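GDP-6-deoxy-D-mannose reductase (Pseudomonas aeruginosa, PDB 6X3B) probably reduces GDP-4-dehydro-6-deoxy-D-mannose to GDP-rhamnose with NADPH as hydride donor, supplying a sugar for lipopolysaccharide O-antigen synthesis. Local coordinates at residues Ala193-Gln198 / Asn209-Gly214. Sequence-based numbering, arbitrary orientation.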
loop_
_atom_site.group_PDB
_atom_site.type_symbol
_atom_site.label_atom_id
_atom_site.label_comp_id
_atom_site.label_asym_id
_atom_site.label_seq_id
_atom_site.Cartn_x
_atom_site.Cartn_y
_atom_site.Cartn_z
ATOM N N ALA A 193 26.049 -13.314 -2.461
ATOM C CA ALA A 193 26.249 -14.214 -1.332
ATOM C C ALA A 193 26.581 -15.620 -1.816
ATOM O O ALA A 193 27.479 -16.275 -1.281
ATOM C CB ALA A 193 25.008 -14.216 -0.435
ATOM N N SER A 194 25.883 -16.095 -2.845
ATOM C CA SER A 194 26.165 -17.430 -3.361
ATOM C C SER A 194 27.557 -17.502 -3.982
ATOM O O SER A 194 28.270 -18.498 -3.807
ATOM C CB SER A 194 25.101 -17.823 -4.386
ATOM O OG SER A 194 25.473 -19.003 -5.072
ATOM N N ALA A 195 27.946 -16.463 -4.727
ATOM C CA ALA A 195 29.270 -16.429 -5.341
ATOM C C ALA A 195 30.363 -16.486 -4.284
ATOM O O ALA A 195 31.355 -17.207 -4.445
ATOM C CB ALA A 195 29.425 -15.168 -6.209
ATOM N N ALA A 196 30.199 -15.730 -3.192
ATOM C CA ALA A 196 31.190 -15.761 -2.119
ATOM C C ALA A 196 31.269 -17.144 -1.489
ATOM O O ALA A 196 32.367 -17.670 -1.258
ATOM C CB ALA A 196 30.864 -14.712 -1.058
ATOM N N ARG A 197 30.116 -17.745 -1.182
ATOM C CA ARG A 197 30.129 -19.080 -0.594
ATOM C C ARG A 197 30.882 -20.054 -1.493
ATOM O O ARG A 197 31.774 -20.775 -1.033
ATOM C CB ARG A 197 28.700 -19.568 -0.338
ATOM C CG ARG A 197 28.631 -20.928 0.359
ATOM C CD ARG A 197 27.207 -21.473 0.380
ATOM N NE ARG A 197 26.641 -21.486 -0.961
ATOM C CZ ARG A 197 26.806 -22.480 -1.832
ATOM N NH1 ARG A 197 27.511 -23.552 -1.488
ATOM N NH2 ARG A 197 26.264 -22.401 -3.043
ATOM N N GLN A 198 30.576 -20.042 -2.794
ATOM C CA GLN A 198 31.207 -20.981 -3.712
ATOM C C GLN A 198 32.703 -20.726 -3.851
ATOM O O GLN A 198 33.490 -21.667 -3.983
ATOM C CB GLN A 198 30.518 -20.908 -5.068
ATOM C CG GLN A 198 29.145 -21.553 -5.050
ATOM C CD GLN A 198 28.525 -21.609 -6.426
ATOM O OE1 GLN A 198 28.903 -22.437 -7.255
ATOM N NE2 GLN A 198 27.581 -20.707 -6.687
ATOM N N ASN A 209 36.782 -24.695 -9.771
ATOM C CA ASN A 209 36.854 -23.231 -10.020
ATOM C C ASN A 209 35.884 -22.854 -11.143
ATOM O O ASN A 209 36.335 -22.277 -12.140
ATOM C CB ASN A 209 38.284 -22.778 -10.327
ATOM C CG ASN A 209 39.191 -22.859 -9.119
ATOM O OD1 ASN A 209 39.016 -23.722 -8.265
ATOM N ND2 ASN A 209 40.154 -21.960 -9.034
ATOM N N ARG A 210 34.599 -23.162 -10.961
ATOM C CA ARG A 210 33.561 -22.856 -11.980
ATOM C C ARG A 210 32.346 -22.224 -11.294
ATOM O O ARG A 210 31.899 -22.770 -10.272
ATOM C CB ARG A 210 33.136 -24.143 -12.692
ATOM C CG ARG A 210 33.910 -24.429 -13.971
ATOM C CD ARG A 210 33.721 -25.854 -14.455
ATOM N NE ARG A 210 32.317 -26.182 -14.646
ATOM C CZ ARG A 210 31.631 -25.923 -15.750
ATOM N NH1 ARG A 210 32.222 -25.328 -16.771
ATOM N NH2 ARG A 210 30.356 -26.258 -15.830
ATOM N N LEU A 211 31.834 -21.121 -11.848
ATOM C CA LEU A 211 30.663 -20.465 -11.280
ATOM C C LEU A 211 29.534 -20.500 -12.302
ATOM O O LEU A 211 29.691 -19.978 -13.412
ATOM C CB LEU A 211 30.990 -19.021 -10.914
ATOM C CG LEU A 211 30.370 -18.417 -9.667
ATOM C CD1 LEU A 211 30.492 -19.398 -8.522
ATOM C CD2 LEU A 211 31.109 -17.131 -9.370
ATOM N N GLU A 212 28.404 -21.107 -11.936
ATOM C CA GLU A 212 27.238 -21.150 -12.813
ATOM C C GLU A 212 26.301 -20.003 -12.449
ATOM O O GLU A 212 25.799 -19.936 -11.322
ATOM C CB GLU A 212 26.521 -22.498 -12.719
ATOM C CG GLU A 212 27.278 -23.636 -13.402
ATOM C CD GLU A 212 26.551 -24.972 -13.337
ATOM O OE1 GLU A 212 25.381 -25.000 -12.901
ATOM O OE2 GLU A 212 27.156 -25.996 -13.725
ATOM N N VAL A 213 26.075 -19.096 -13.398
ATOM C CA VAL A 213 25.339 -17.869 -13.125
ATOM C C VAL A 213 24.148 -17.756 -14.068
ATOM O O VAL A 213 24.086 -18.396 -15.123
ATOM C CB VAL A 213 26.230 -16.621 -13.259
ATOM C CG1 VAL A 213 27.458 -16.734 -12.365
ATOM C CG2 VAL A 213 26.625 -16.424 -14.710
ATOM N N GLY A 214 23.193 -16.920 -13.663
ATOM C CA GLY A 214 22.157 -16.436 -14.552
ATOM C C GLY A 214 22.586 -15.125 -15.176
ATOM O O GLY A 214 23.745 -14.984 -15.582
HETATM O O HOH W 1 28.017 -22.718 -9.768
#
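Arg210 opens strand 210-213, which runs nearly antiparallel to the helix segment (162°), and its backbone O lies 4.3 Å from OE1 of Gln198, a contact and not a bond. Its side chain sets out away from the helix and makes a long salt bridge, NH2 to OE2 of Glu212, as suits two exposed charged residues two apart on a strand. Next, CD1 of Leu211 lies 3.6 Å from CD of Gln198, the two side chains crossing at a slant, and touches both ends of the amide as well as CB. CD2 reaches CB of Ala195 at 4.1 Å; the short alanine lets a branched leucine fit beside the helix. Gln198 CG stands anti to the carbonyl carbon (chi1 -73°) and the chain extends beyond it, carrying the amide out to Leu211 and a water. That water donates to OE1 of Gln198 and accepts from the backbone N of Glu212, each bond 2.7 Å long. Gln207 NE2 also bonds OE1, and Gln198 NE2 donates to Ser194 OG one turn earlier through a bent bond (143° at the hydrogen), so the amide's rotation is probably restricted. Strand 210-213 pairs in parallel with strand 271-274, and Ile259 of helix 255-266 packs against both Ala195 and Leu211, joining helix 191-203 to this small sheet, consistent with the smaller C-terminal, substrate-binding part of extended short-chain dehydrogenases/reductases.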